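Local coordinates for MGS-M4 (Unidentified, PDB 4Q3M), which probably catalyses the NAD(P)-dependent reduction of carbonyl compounds as a member of the aldo-keto reductase family, its natural substrate being unknown, at residues A[72-75]-A[76-80]; A[79-82]-A[83-87]; A[123-127]-A[128-132]; A[136-140]-A[141-145]. All coordinates share one frame; numbering follows the deposited sequence.

Contact 1. Residues A[72-75]-A[76-80]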
loop_
_atom_site.group_PDB
_atom_site.type_symbol
_atom_site.label_atom_id
_atom_site.label_comp_id
_atom_site.label_asym_id
_atom_site.label_seq_id
_atom_site.Cartn_x
_atom_site.Cartn_y
_atom_site.Cartn_z
ATOM N N THR A 72 -3.247 -13.943 19.398
ATOM C CA THR A 72 -2.022 -14.351 18.728
ATOM C C THR A 72 -2.303 -14.536 17.242
ATOM O O THR A 72 -3.459 -14.569 16.818
ATOM C CB THR A 72 -1.431 -15.640 19.322
ATOM O OG1 THR A 72 -0.123 -15.861 18.778
ATOM C CG2 THR A 72 -2.315 -16.829 19.013
ATOM N N LYS A 73 -1.242 -14.641 16.452
ATOM C CA LYS A 73 -1.388 -14.678 15.005
ATOM C C LYS A 73 -0.683 -15.876 14.397
ATOM O O LYS A 73 0.248 -16.431 14.980
ATOM C CB LYS A 73 -0.844 -13.392 14.383
ATOM C CG LYS A 73 -1.265 -12.132 15.114
ATOM C CD LYS A 73 -0.721 -10.887 14.444
ATOM C CE LYS A 73 -0.991 -9.656 15.292
ATOM N NZ LYS A 73 -0.194 -9.656 16.552
ATOM N N LEU A 74 -1.131 -16.261 13.211
ATOM C CA LEU A 74 -0.527 -17.368 12.495
ATOM C C LEU A 74 0.458 -16.821 11.464
ATOM O O LEU A 74 0.104 -15.953 10.669
ATOM C CB LEU A 74 -1.594 -18.206 11.807
ATOM C CG LEU A 74 -0.980 -19.113 10.752
ATOM C CD1 LEU A 74 -0.631 -20.417 11.417
ATOM C CD2 LEU A 74 -1.891 -19.318 9.591
ATOM N N TRP A 75 1.688 -17.326 11.472
ATOM C CA TRP A 75 2.724 -16.793 10.591
ATOM C C TRP A 75 2.616 -17.332 9.162
ATOM O O TRP A 75 2.036 -18.393 8.928
ATOM C CB TRP A 75 4.110 -17.090 11.169
ATOM C CG TRP A 75 5.235 -16.460 10.408
ATOM C CD1 TRP A 75 6.277 -17.101 9.809
ATOM C CD2 TRP A 75 5.419 -15.062 10.148
ATOM N NE1 TRP A 75 7.106 -16.189 9.200
ATOM C CE2 TRP A 75 6.601 -14.930 9.392
ATOM C CE3 TRP A 75 4.703 -13.907 10.483
ATOM C CZ2 TRP A 75 7.083 -13.694 8.967
ATOM C CZ3 TRP A 75 5.183 -12.681 10.060
ATOM C CH2 TRP A 75 6.361 -12.585 9.310
ATOM N N ASN A 76 3.184 -16.582 8.220
ATOM C CA ASN A 76 3.101 -16.874 6.790
ATOM C C ASN A 76 3.483 -18.300 6.401
ATOM O O ASN A 76 2.848 -18.908 5.540
ATOM C CB ASN A 76 3.987 -15.896 6.012
ATOM C CG ASN A 76 3.702 -14.448 6.357
ATOM O OD1 ASN A 76 2.897 -14.154 7.241
ATOM N ND2 ASN A 76 4.370 -13.533 5.663
ATOM N N THR A 77 4.524 -18.828 7.037
ATOM C CA THR A 77 5.050 -20.143 6.682
ATOM C C THR A 77 4.105 -21.282 7.056
ATOM O O THR A 77 4.255 -22.403 6.570
ATOM C CB THR A 77 6.412 -20.401 7.357
ATOM O OG1 THR A 77 6.250 -20.403 8.780
ATOM C CG2 THR A 77 7.415 -19.328 6.964
ATOM N N ASP A 78 3.132 -20.996 7.914
ATOM C CA ASP A 78 2.238 -22.035 8.411
ATOM C C ASP A 78 0.862 -22.002 7.749
ATOM O O ASP A 78 -0.044 -22.728 8.162
ATOM C CB ASP A 78 2.072 -21.907 9.925
ATOM C CG ASP A 78 3.342 -22.216 10.686
ATOM O OD1 ASP A 78 4.136 -23.056 10.214
ATOM O OD2 ASP A 78 3.543 -21.616 11.764
ATOM N N GLN A 79 0.697 -21.161 6.730
ATOM C CA GLN A 79 -0.588 -21.061 6.045
ATOM C C GLN A 79 -0.910 -22.353 5.302
ATOM O O GLN A 79 -0.032 -22.976 4.703
ATOM C CB GLN A 79 -0.606 -19.869 5.085
ATOM C CG GLN A 79 -0.615 -18.518 5.787
ATOM C CD GLN A 79 -1.072 -17.387 4.884
ATOM O OE1 GLN A 79 -1.638 -17.619 3.816
ATOM N NE2 GLN A 79 -0.831 -16.154 5.314
ATOM N N GLY A 80 -2.178 -22.748 5.349
ATOM C CA GLY A 80 -2.610 -24.035 4.835
ATOM C C GLY A 80 -3.331 -24.786 5.936
ATOM O O GLY A 80 -2.934 -24.707 7.097
HETATM O O HOH W 1 0.311 -15.218 7.629
HETATM O O HOH W 2 1.982 -19.768 13.111
#

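Contact 2. Residues A[79-82]-A[83-87]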
loop_
_atom_site.group_PDB
_atom_site.type_symbol
_atom_site.label_atom_id
_atom_site.label_comp_id
_atom_site.label_asym_id
_atom_site.label_seq_id
_atom_site.Cartn_x
_atom_site.Cartn_y
_atom_site.Cartn_z
ATOM N N GLN A 79 0.697 -21.161 6.730
ATOM C CA GLN A 79 -0.588 -21.061 6.045
ATOM C C GLN A 79 -0.910 -22.353 5.302
ATOM O O GLN A 79 -0.032 -22.976 4.703
ATOM C CB GLN A 79 -0.606 -19.869 5.085
ATOM C CG GLN A 79 -0.615 -18.518 5.787
ATOM C CD GLN A 79 -1.072 -17.387 4.884
ATOM O OE1 GLN A 79 -1.638 -17.619 3.816
ATOM N NE2 GLN A 79 -0.831 -16.154 5.314
ATOM N N GLY A 80 -2.178 -22.748 5.349
ATOM C CA GLY A 80 -2.610 -24.035 4.835
ATOM C C GLY A 80 -3.331 -24.786 5.936
ATOM O O GLY A 80 -2.934 -24.707 7.097
ATOM N N TYR A 81 -4.382 -25.518 5.572
ATOM C CA TYR A 81 -5.289 -26.128 6.546
ATOM C C TYR A 81 -4.589 -26.962 7.619
ATOM O O TYR A 81 -4.710 -26.672 8.810
ATOM C CB TYR A 81 -6.324 -26.998 5.827
ATOM C CG TYR A 81 -7.441 -27.478 6.729
ATOM C CD1 TYR A 81 -8.552 -26.681 6.973
ATOM C CD2 TYR A 81 -7.382 -28.725 7.339
ATOM C CE1 TYR A 81 -9.573 -27.112 7.797
ATOM C CE2 TYR A 81 -8.399 -29.164 8.165
ATOM C CZ TYR A 81 -9.493 -28.354 8.391
ATOM O OH TYR A 81 -10.508 -28.786 9.211
ATOM N N GLU A 82 -3.862 -27.994 7.200
ATOM C CA GLU A 82 -3.214 -28.900 8.144
ATOM C C GLU A 82 -2.113 -28.217 8.946
ATOM O O GLU A 82 -1.938 -28.491 10.133
ATOM C CB GLU A 82 -2.636 -30.113 7.412
ATOM C CG GLU A 82 -3.676 -30.986 6.737
ATOM C CD GLU A 82 -4.685 -31.566 7.713
ATOM O OE1 GLU A 82 -4.329 -31.776 8.892
ATOM O OE2 GLU A 82 -5.837 -31.810 7.300
ATOM N N LYS A 83 -1.374 -27.327 8.295
ATOM C CA LYS A 83 -0.262 -26.645 8.943
ATOM C C LYS A 83 -0.763 -25.606 9.941
ATOM O O LYS A 83 -0.097 -25.315 10.935
ATOM C CB LYS A 83 0.641 -25.988 7.897
ATOM C CG LYS A 83 2.088 -25.836 8.329
ATOM C CD LYS A 83 2.983 -25.536 7.136
ATOM C CE LYS A 83 4.454 -25.584 7.517
ATOM N NZ LYS A 83 5.337 -25.407 6.331
ATOM N N THR A 84 -1.945 -25.057 9.675
ATOM C CA THR A 84 -2.536 -24.047 10.544
ATOM C C THR A 84 -3.029 -24.660 11.853
ATOM O O THR A 84 -2.809 -24.102 12.929
ATOM C CB THR A 84 -3.708 -23.322 9.850
ATOM O OG1 THR A 84 -3.201 -22.494 8.797
ATOM C CG2 THR A 84 -4.458 -22.450 10.838
ATOM N N LEU A 85 -3.692 -25.809 11.752
ATOM C CA LEU A 85 -4.187 -26.520 12.928
ATOM C C LEU A 85 -3.053 -26.851 13.891
ATOM O O LEU A 85 -3.214 -26.762 15.108
ATOM C CB LEU A 85 -4.912 -27.805 12.518
ATOM C CG LEU A 85 -6.193 -27.669 11.694
ATOM C CD1 LEU A 85 -6.733 -29.043 11.329
ATOM C CD2 LEU A 85 -7.238 -26.864 12.450
ATOM N N GLU A 86 -1.906 -27.225 13.334
ATOM C CA GLU A 86 -0.743 -27.592 14.133
ATOM C C GLU A 86 -0.047 -26.367 14.718
ATOM O O GLU A 86 0.388 -26.380 15.869
ATOM C CB GLU A 86 0.245 -28.405 13.290
ATOM C CG GLU A 86 1.526 -28.798 14.014
ATOM C CD GLU A 86 1.309 -29.847 15.092
ATOM O OE1 GLU A 86 0.184 -30.381 15.203
ATOM O OE2 GLU A 86 2.272 -30.142 15.832
ATOM N N ALA A 87 0.053 -25.308 13.920
ATOM C CA ALA A 87 0.687 -24.073 14.368
ATOM C C ALA A 87 -0.138 -23.405 15.460
ATOM O O ALA A 87 0.393 -22.666 16.290
ATOM C CB ALA A 87 0.887 -23.128 13.201
#

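Contact 3. Residues A[123-127]-A[128-132]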
loop_
_atom_site.group_PDB
_atom_site.type_symbol
_atom_site.label_atom_id
_atom_site.label_comp_id
_atom_site.label_asym_id
_atom_site.label_seq_id
_atom_site.Cartn_x
_atom_site.Cartn_y
_atom_site.Cartn_z
ATOM N N THR A 123 -12.770 -24.196 11.643
ATOM C CA THR A 123 -12.855 -25.469 12.348
ATOM C C THR A 123 -12.563 -25.270 13.833
ATOM O O THR A 123 -13.257 -25.815 14.691
ATOM C CB THR A 123 -11.876 -26.509 11.766
ATOM O OG1 THR A 123 -12.211 -26.770 10.396
ATOM C CG2 THR A 123 -11.946 -27.809 12.552
ATOM N N LEU A 124 -11.538 -24.476 14.123
ATOM C CA LEU A 124 -11.156 -24.178 15.499
ATOM C C LEU A 124 -12.236 -23.369 16.211
ATOM O O LEU A 124 -12.464 -23.542 17.409
ATOM C CB LEU A 124 -9.827 -23.421 15.530
ATOM C CG LEU A 124 -8.608 -24.175 14.995
ATOM C CD1 LEU A 124 -7.439 -23.222 14.788
ATOM C CD2 LEU A 124 -8.222 -25.310 15.930
ATOM N N TYR A 125 -12.895 -22.486 15.467
ATOM C CA TYR A 125 -13.965 -21.664 16.020
ATOM C C TYR A 125 -15.168 -22.522 16.391
ATOM O O TYR A 125 -15.792 -22.318 17.432
ATOM C CB TYR A 125 -14.373 -20.574 15.027
ATOM C CG TYR A 125 -15.383 -19.587 15.570
ATOM C CD1 TYR A 125 -14.983 -18.522 16.367
ATOM C CD2 TYR A 125 -16.735 -19.717 15.280
ATOM C CE1 TYR A 125 -15.903 -17.615 16.863
ATOM C CE2 TYR A 125 -17.661 -18.816 15.769
ATOM C CZ TYR A 125 -17.241 -17.767 16.560
ATOM O OH TYR A 125 -18.160 -16.869 17.050
ATOM N N GLU A 126 -15.483 -23.485 15.532
ATOM C CA GLU A 126 -16.585 -24.402 15.781
ATOM C C GLU A 126 -16.276 -25.319 16.960
ATOM O O GLU A 126 -17.180 -25.741 17.682
ATOM C CB GLU A 126 -16.887 -25.230 14.529
ATOM C CG GLU A 126 -17.446 -24.415 13.373
ATOM C CD GLU A 126 -17.574 -25.223 12.096
ATOM O OE1 GLU A 126 -17.211 -26.417 12.107
ATOM O OE2 GLU A 126 -18.037 -24.661 11.080
ATOM N N GLU A 127 -14.996 -25.616 17.155
ATOM C CA GLU A 127 -14.565 -26.485 18.246
ATOM C C GLU A 127 -14.399 -25.713 19.553
ATOM O O GLU A 127 -14.088 -26.294 20.592
ATOM C CB GLU A 127 -13.258 -27.192 17.880
ATOM C CG GLU A 127 -13.408 -28.236 16.784
ATOM C CD GLU A 127 -12.092 -28.890 16.412
ATOM O OE1 GLU A 127 -11.035 -28.405 16.869
ATOM O OE2 GLU A 127 -12.113 -29.890 15.663
ATOM N N GLY A 128 -14.607 -24.401 19.493
ATOM C CA GLY A 128 -14.571 -23.566 20.680
ATOM C C GLY A 128 -13.178 -23.257 21.194
ATOM O O GLY A 128 -13.011 -22.861 22.347
ATOM N N LYS A 129 -12.173 -23.430 20.340
ATOM C CA LYS A 129 -10.793 -23.161 20.730
ATOM C C LYS A 129 -10.410 -21.705 20.470
ATOM O O LYS A 129 -9.468 -21.189 21.071
ATOM C CB LYS A 129 -9.836 -24.104 20.000
ATOM C CG LYS A 129 -9.949 -25.553 20.451
ATOM C CD LYS A 129 -8.940 -26.441 19.740
ATOM C CE LYS A 129 -9.039 -27.879 20.224
ATOM N NZ LYS A 129 -8.078 -28.770 19.518
ATOM N N VAL A 130 -11.137 -21.050 19.571
ATOM C CA VAL A 130 -10.995 -19.610 19.379
ATOM C C VAL A 130 -12.344 -18.914 19.506
ATOM O O VAL A 130 -13.344 -19.367 18.949
ATOM C CB VAL A 130 -10.364 -19.256 18.016
ATOM C CG1 VAL A 130 -8.858 -19.367 18.087
ATOM C CG2 VAL A 130 -10.915 -20.143 16.920
ATOM N N LYS A 131 -12.363 -17.812 20.246
ATOM C CA LYS A 131 -13.597 -17.082 20.501
ATOM C C LYS A 131 -13.886 -16.070 19.399
ATOM O O LYS A 131 -15.013 -15.591 19.263
ATOM C CB LYS A 131 -13.526 -16.381 21.858
ATOM C CG LYS A 131 -13.425 -17.338 23.033
ATOM C CD LYS A 131 -14.583 -18.324 23.029
ATOM C CE LYS A 131 -14.450 -19.346 24.145
ATOM N NZ LYS A 131 -15.580 -20.316 24.136
ATOM N N ALA A 132 -12.863 -15.752 18.614
ATOM C CA ALA A 132 -13.006 -14.825 17.498
ATOM C C ALA A 132 -11.910 -15.054 16.464
ATOM O O ALA A 132 -10.754 -15.294 16.815
ATOM C CB ALA A 132 -12.981 -13.387 17.993
#

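Contact 4. Residues A[136-140]-A[141-145]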
loop_
_atom_site.group_PDB
_atom_site.type_symbol
_atom_site.label_atom_id
_atom_site.label_comp_id
_atom_site.label_asym_id
_atom_site.label_seq_id
_atom_site.Cartn_x
_atom_site.Cartn_y
_atom_site.Cartn_z
ATOM N N SER A 136 -5.046 -10.017 9.395
ATOM C CA SER A 136 -4.156 -8.882 9.593
ATOM C C SER A 136 -3.437 -8.563 8.287
ATOM O O SER A 136 -3.125 -9.467 7.512
ATOM C CB SER A 136 -3.147 -9.165 10.706
ATOM O OG SER A 136 -2.279 -8.063 10.901
ATOM N N ASN A 137 -3.186 -7.277 8.053
ATOM C CA ASN A 137 -2.557 -6.806 6.819
ATOM C C ASN A 137 -3.318 -7.239 5.568
ATOM O O ASN A 137 -2.719 -7.508 4.527
ATOM C CB ASN A 137 -1.106 -7.284 6.733
ATOM C CG ASN A 137 -0.237 -6.719 7.838
ATOM O OD1 ASN A 137 0.068 -5.527 7.855
ATOM N ND2 ASN A 137 0.176 -7.577 8.764
ATOM N N PHE A 138 -4.639 -7.309 5.679
ATOM C CA PHE A 138 -5.486 -7.610 4.535
ATOM C C PHE A 138 -6.064 -6.327 3.953
ATOM O O PHE A 138 -6.636 -5.512 4.676
ATOM C CB PHE A 138 -6.616 -8.565 4.928
ATOM C CG PHE A 138 -6.253 -10.021 4.811
ATOM C CD1 PHE A 138 -5.010 -10.477 5.219
ATOM C CD2 PHE A 138 -7.161 -10.933 4.301
ATOM C CE1 PHE A 138 -4.678 -11.816 5.114
ATOM C CE2 PHE A 138 -6.836 -12.274 4.193
ATOM C CZ PHE A 138 -5.592 -12.715 4.600
ATOM N N ASN A 139 -5.905 -6.145 2.646
ATOM C CA ASN A 139 -6.490 -4.995 1.972
ATOM C C ASN A 139 -7.925 -5.305 1.560
ATOM O O ASN A 139 -8.450 -6.369 1.888
ATOM C CB ASN A 139 -5.654 -4.590 0.757
ATOM C CG ASN A 139 -5.715 -3.098 0.480
ATOM O OD1 ASN A 139 -6.613 -2.403 0.957
ATOM N ND2 ASN A 139 -4.758 -2.598 -0.294
ATOM N N VAL A 140 -8.550 -4.379 0.841
ATOM C CA VAL A 140 -9.965 -4.496 0.499
ATOM C C VAL A 140 -10.281 -5.741 -0.329
ATOM O O VAL A 140 -11.182 -6.505 0.019
ATOM C CB VAL A 140 -10.459 -3.249 -0.264
ATOM C CG1 VAL A 140 -11.851 -3.487 -0.833
ATOM C CG2 VAL A 140 -10.450 -2.032 0.650
ATOM N N HIS A 141 -9.541 -5.955 -1.414
ATOM C CA HIS A 141 -9.824 -7.083 -2.298
ATOM C C HIS A 141 -9.522 -8.422 -1.628
ATOM O O HIS A 141 -10.087 -9.450 -2.003
ATOM C CB HIS A 141 -9.048 -6.958 -3.614
ATOM C CG HIS A 141 -7.568 -6.819 -3.444
ATOM N ND1 HIS A 141 -6.971 -5.645 -3.037
ATOM C CD2 HIS A 141 -6.561 -7.701 -3.648
ATOM C CE1 HIS A 141 -5.661 -5.814 -2.986
ATOM N NE2 HIS A 141 -5.387 -7.053 -3.353
ATOM N N HIS A 142 -8.642 -8.406 -0.633
ATOM C CA HIS A 142 -8.385 -9.598 0.166
ATOM C C HIS A 142 -9.595 -9.905 1.041
ATOM O O HIS A 142 -9.987 -11.061 1.199
ATOM C CB HIS A 142 -7.138 -9.420 1.032
ATOM C CG HIS A 142 -5.906 -9.083 0.254
ATOM N ND1 HIS A 142 -4.901 -8.287 0.759
ATOM C CD2 HIS A 142 -5.515 -9.436 -0.994
ATOM C CE1 HIS A 142 -3.945 -8.161 -0.144
ATOM N NE2 HIS A 142 -4.293 -8.848 -1.217
ATOM N N LEU A 143 -10.182 -8.855 1.605
ATOM C CA LEU A 143 -11.356 -8.999 2.456
ATOM C C LEU A 143 -12.576 -9.428 1.647
ATOM O O LEU A 143 -13.374 -10.243 2.109
ATOM C CB LEU A 143 -11.645 -7.691 3.194
ATOM C CG LEU A 143 -10.576 -7.228 4.188
ATOM C CD1 LEU A 143 -10.939 -5.876 4.786
ATOM C CD2 LEU A 143 -10.379 -8.265 5.281
ATOM N N MET A 144 -12.712 -8.881 0.441
ATOM C CA MET A 144 -13.824 -9.224 -0.443
ATOM C C MET A 144 -13.859 -10.721 -0.728
ATOM O O MET A 144 -14.931 -11.320 -0.828
ATOM C CB MET A 144 -13.738 -8.447 -1.761
ATOM C CG MET A 144 -13.883 -6.940 -1.611
ATOM S SD MET A 144 -14.279 -6.086 -3.151
ATOM C CE MET A 144 -12.823 -6.434 -4.128
ATOM N N TYR A 145 -12.679 -11.321 -0.852
ATOM C CA TYR A 145 -12.570 -12.749 -1.118
ATOM C C TYR A 145 -13.038 -13.570 0.079
ATOM O O TYR A 145 -13.723 -14.579 -0.083
ATOM C CB TYR A 145 -11.129 -13.116 -1.481
ATOM C CG TYR A 145 -10.949 -14.562 -1.881
ATOM C CD1 TYR A 145 -11.229 -14.984 -3.175
ATOM C CD2 TYR A 145 -10.495 -15.505 -0.968
ATOM C CE1 TYR A 145 -11.066 -16.306 -3.546
ATOM C CE2 TYR A 145 -10.329 -16.828 -1.331
ATOM C CZ TYR A 145 -10.615 -17.223 -2.620
ATOM O OH TYR A 145 -10.449 -18.540 -2.984
#

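Contact 1. Residues A[72-75]-A[76-80]
L74 O, N76 OD1 and Q79 NE2 gather round one water where the chain turns from strand into loop. The amide of Q79 donates to it across 2.7 Å from NE2, and the water lies 2.8 Å from N76 OD1 and 3.1 Å from L74 O, so it ties the strand's last carbonyl to two amide side chains. Asparagine and glutamine suit these posts because each has a second job: N76 ND2 also bonds Y274 O, and Q79 NE2 bonds W107 O. The turn is drawn in by the backbone bond from D78 N to W75 O, 3.0 Å with an N-H...O angle of 158°, the donor standing well above the carbonyl plane. W75 carries its CG anti to the backbone N (chi1 -174°), which brings the indole alongside the next residue. There the N76 amide stacks on one indole face, the planes 16° apart and OD1 lying toward the rim, while T77 OG1 meets the ring edge 3.5 Å from CD1. A second water accepts from W75 N and donates to D78 OD2, so the carboxylate links the amide at the strand's end to the 3-10 segment 76-78. L74 turns its two methyls to the aliphatic parts of its neighbours, CD1 to D78 CB and CD2 to Q79 CG; leucine suits a site packed against T117 and F121 of helix 111-126. The arrangement is that of a beta-alpha connection at the end of a TIM-barrel strand, whose K73, salt-bridged to D43, is consistent with the catalytic lysine of aldo-keto reductases.

Contact 2. Residues A[79-82]-A[83-87]
Y81 and L85, one helical turn apart, cross obliquely, with the leucine methyl CD1 coming to within 3.6 Å of CE2 on the phenol ring. A first torsion of -170° points the tyrosine ring away from its own N and along the helix surface to where L85 can reach it. L85 in turn sets CG beside its own N, and its nearly straight second torsion carries CD1 outward to the ring. E82 bends at its second torsion and brings its carboxylate carbon CD to the ring edge, in the plane of the phenol. Tyrosine fits because its ring carbons give leucine an apolar surface while OH bonds T123 OG1 of helix 111-126. All this happens in the first turn of helix 81-94, the helix of the beta-alpha-beta unit between strands 69-74 and 102-105, with G80 as N-cap. The positive phi of G80, 125°, would jam a side chain against the preceding carbonyl, which is why glycine stands here. T84 turns toward that cap: its OG1 donates to G80 O across 2.8 Å, from above the carbonyl plane, while its backbone N reaches the same oxygen almost along the C=O axis, also at 2.8 Å. One carbonyl is thus gripped twice by one residue, and D78 O also lies near the buried threonine hydroxyl. The following i+4 bond, L85 N to Y81 O at 3.2 Å, is nearly straight at 164°. K83, extended beyond CG, leads away from the turn, its NZ making a weak bond to T77 O.

Contact 3. Residues A[123-127]-A[128-132]
The chain leaves helix 111-126 through L124, Y125 and the glycine that ends it. K129 N reaches back to L124 O, 2.9 Å with an N-H...O angle of 154°, and inside this wider loop G128 N makes a weaker bond to Y125 O at 3.2 Å. The left-handed conformation of G128 (phi 77°) makes the reversal possible, and a CB there would run into E127 O, so glycine is the natural residue. The side chains then fold over the reversed backbone. V130 turns its CG2 into the helix end, 3.7 Å from L124 CB and 4.0 Å from Y125 CB, a buried branched residue filling the angle between helix and departing chain. L124 CD2 also lies against the aliphatic stem of K129, whose CD is 4.0 Å away. Farther out, the extended side chains of E127 and K129 run side by side, with a long salt bridge of 4.0 Å between OE1 and NZ. The ring of Y125 lies along residues 130-132 because chi1, at -174°, places it beside the carbonyl carbon: CD1 approaches V130 O, and CE1 comes to K131 O at 3.3 Å, near the plane of the ring. Its OH bonds N8 ND2, which also bonds K131 O. Were Y125 an alanine, V130 O and K131 O would probably lose the ring packed against them, and N8 its phenol partner. The two bonds back into the last turn and the positive-phi glycine make a Schellman motif, with L124 and V130 packed across it, which here ends a barrel helix before strand 133-136.

Contact 4. Residues A[136-140]-A[141-145]
F138 lies against two helix residues: its CB meets L143 CD2 at 3.8 Å, and its CD2 meets H142 CB at 3.6 Å. The imidazole of H142 turns an edge toward the phenyl face, the ring planes at 72°, in a T-shaped pair. N139 comes next, its backbone N donating to H142 ND1 across 3.0 Å in a fairly straight bond (161°), though tilted from the imidazole plane. Histidine suits the place because its other nitrogen, NE2, bonds D270 OD1. A leucine in place of H142 would probably leave N139 N without its acceptor, take the NE2 partner from D270 OD1 and remove the aromatic edge from F138. N139 holds the N-cap position, but its OD1 bonds the adjacent V140 N (2.8 Å), which is not a capping bond; its carbonyl takes L143 N at 3.0 Å. V140 closes the turn, its O accepting from M144 N at 2.9 Å and its CG1 resting on M144 CG; it also packs on H141 of the second subunit. Helix 140-149 thus starts just after a TIM-barrel strand at whose end S136 and N137 stand where aldo-keto reductases have the Ser-Asn pair that binds the nicotinamide amide, and probably do so here.

How the contacts relate
Contacts 1 and 2 form one run, sharing Q79 and G80, with centres 7 Å apart; a probable hydrogen bond between T84 OG1 and D78 O (3.2 Å) joins them. Contact 2 meets contact 3 where helix 81-94 lies beside helix 111-126, through the Y81-T123 hydroxyl bond (2.9 Å between OH and OG1) and L85 CD2, 3.9 Å from L124 CD2. Strand 133-136 then leads from contact 3 to contact 4; the two centres are about 21 Å apart. Contacts 1 and 4 do not touch, their nearest atoms lying about 5 Å apart, yet both reach H106, through the W75 ring and N137 ND2, beside what is probably the active site.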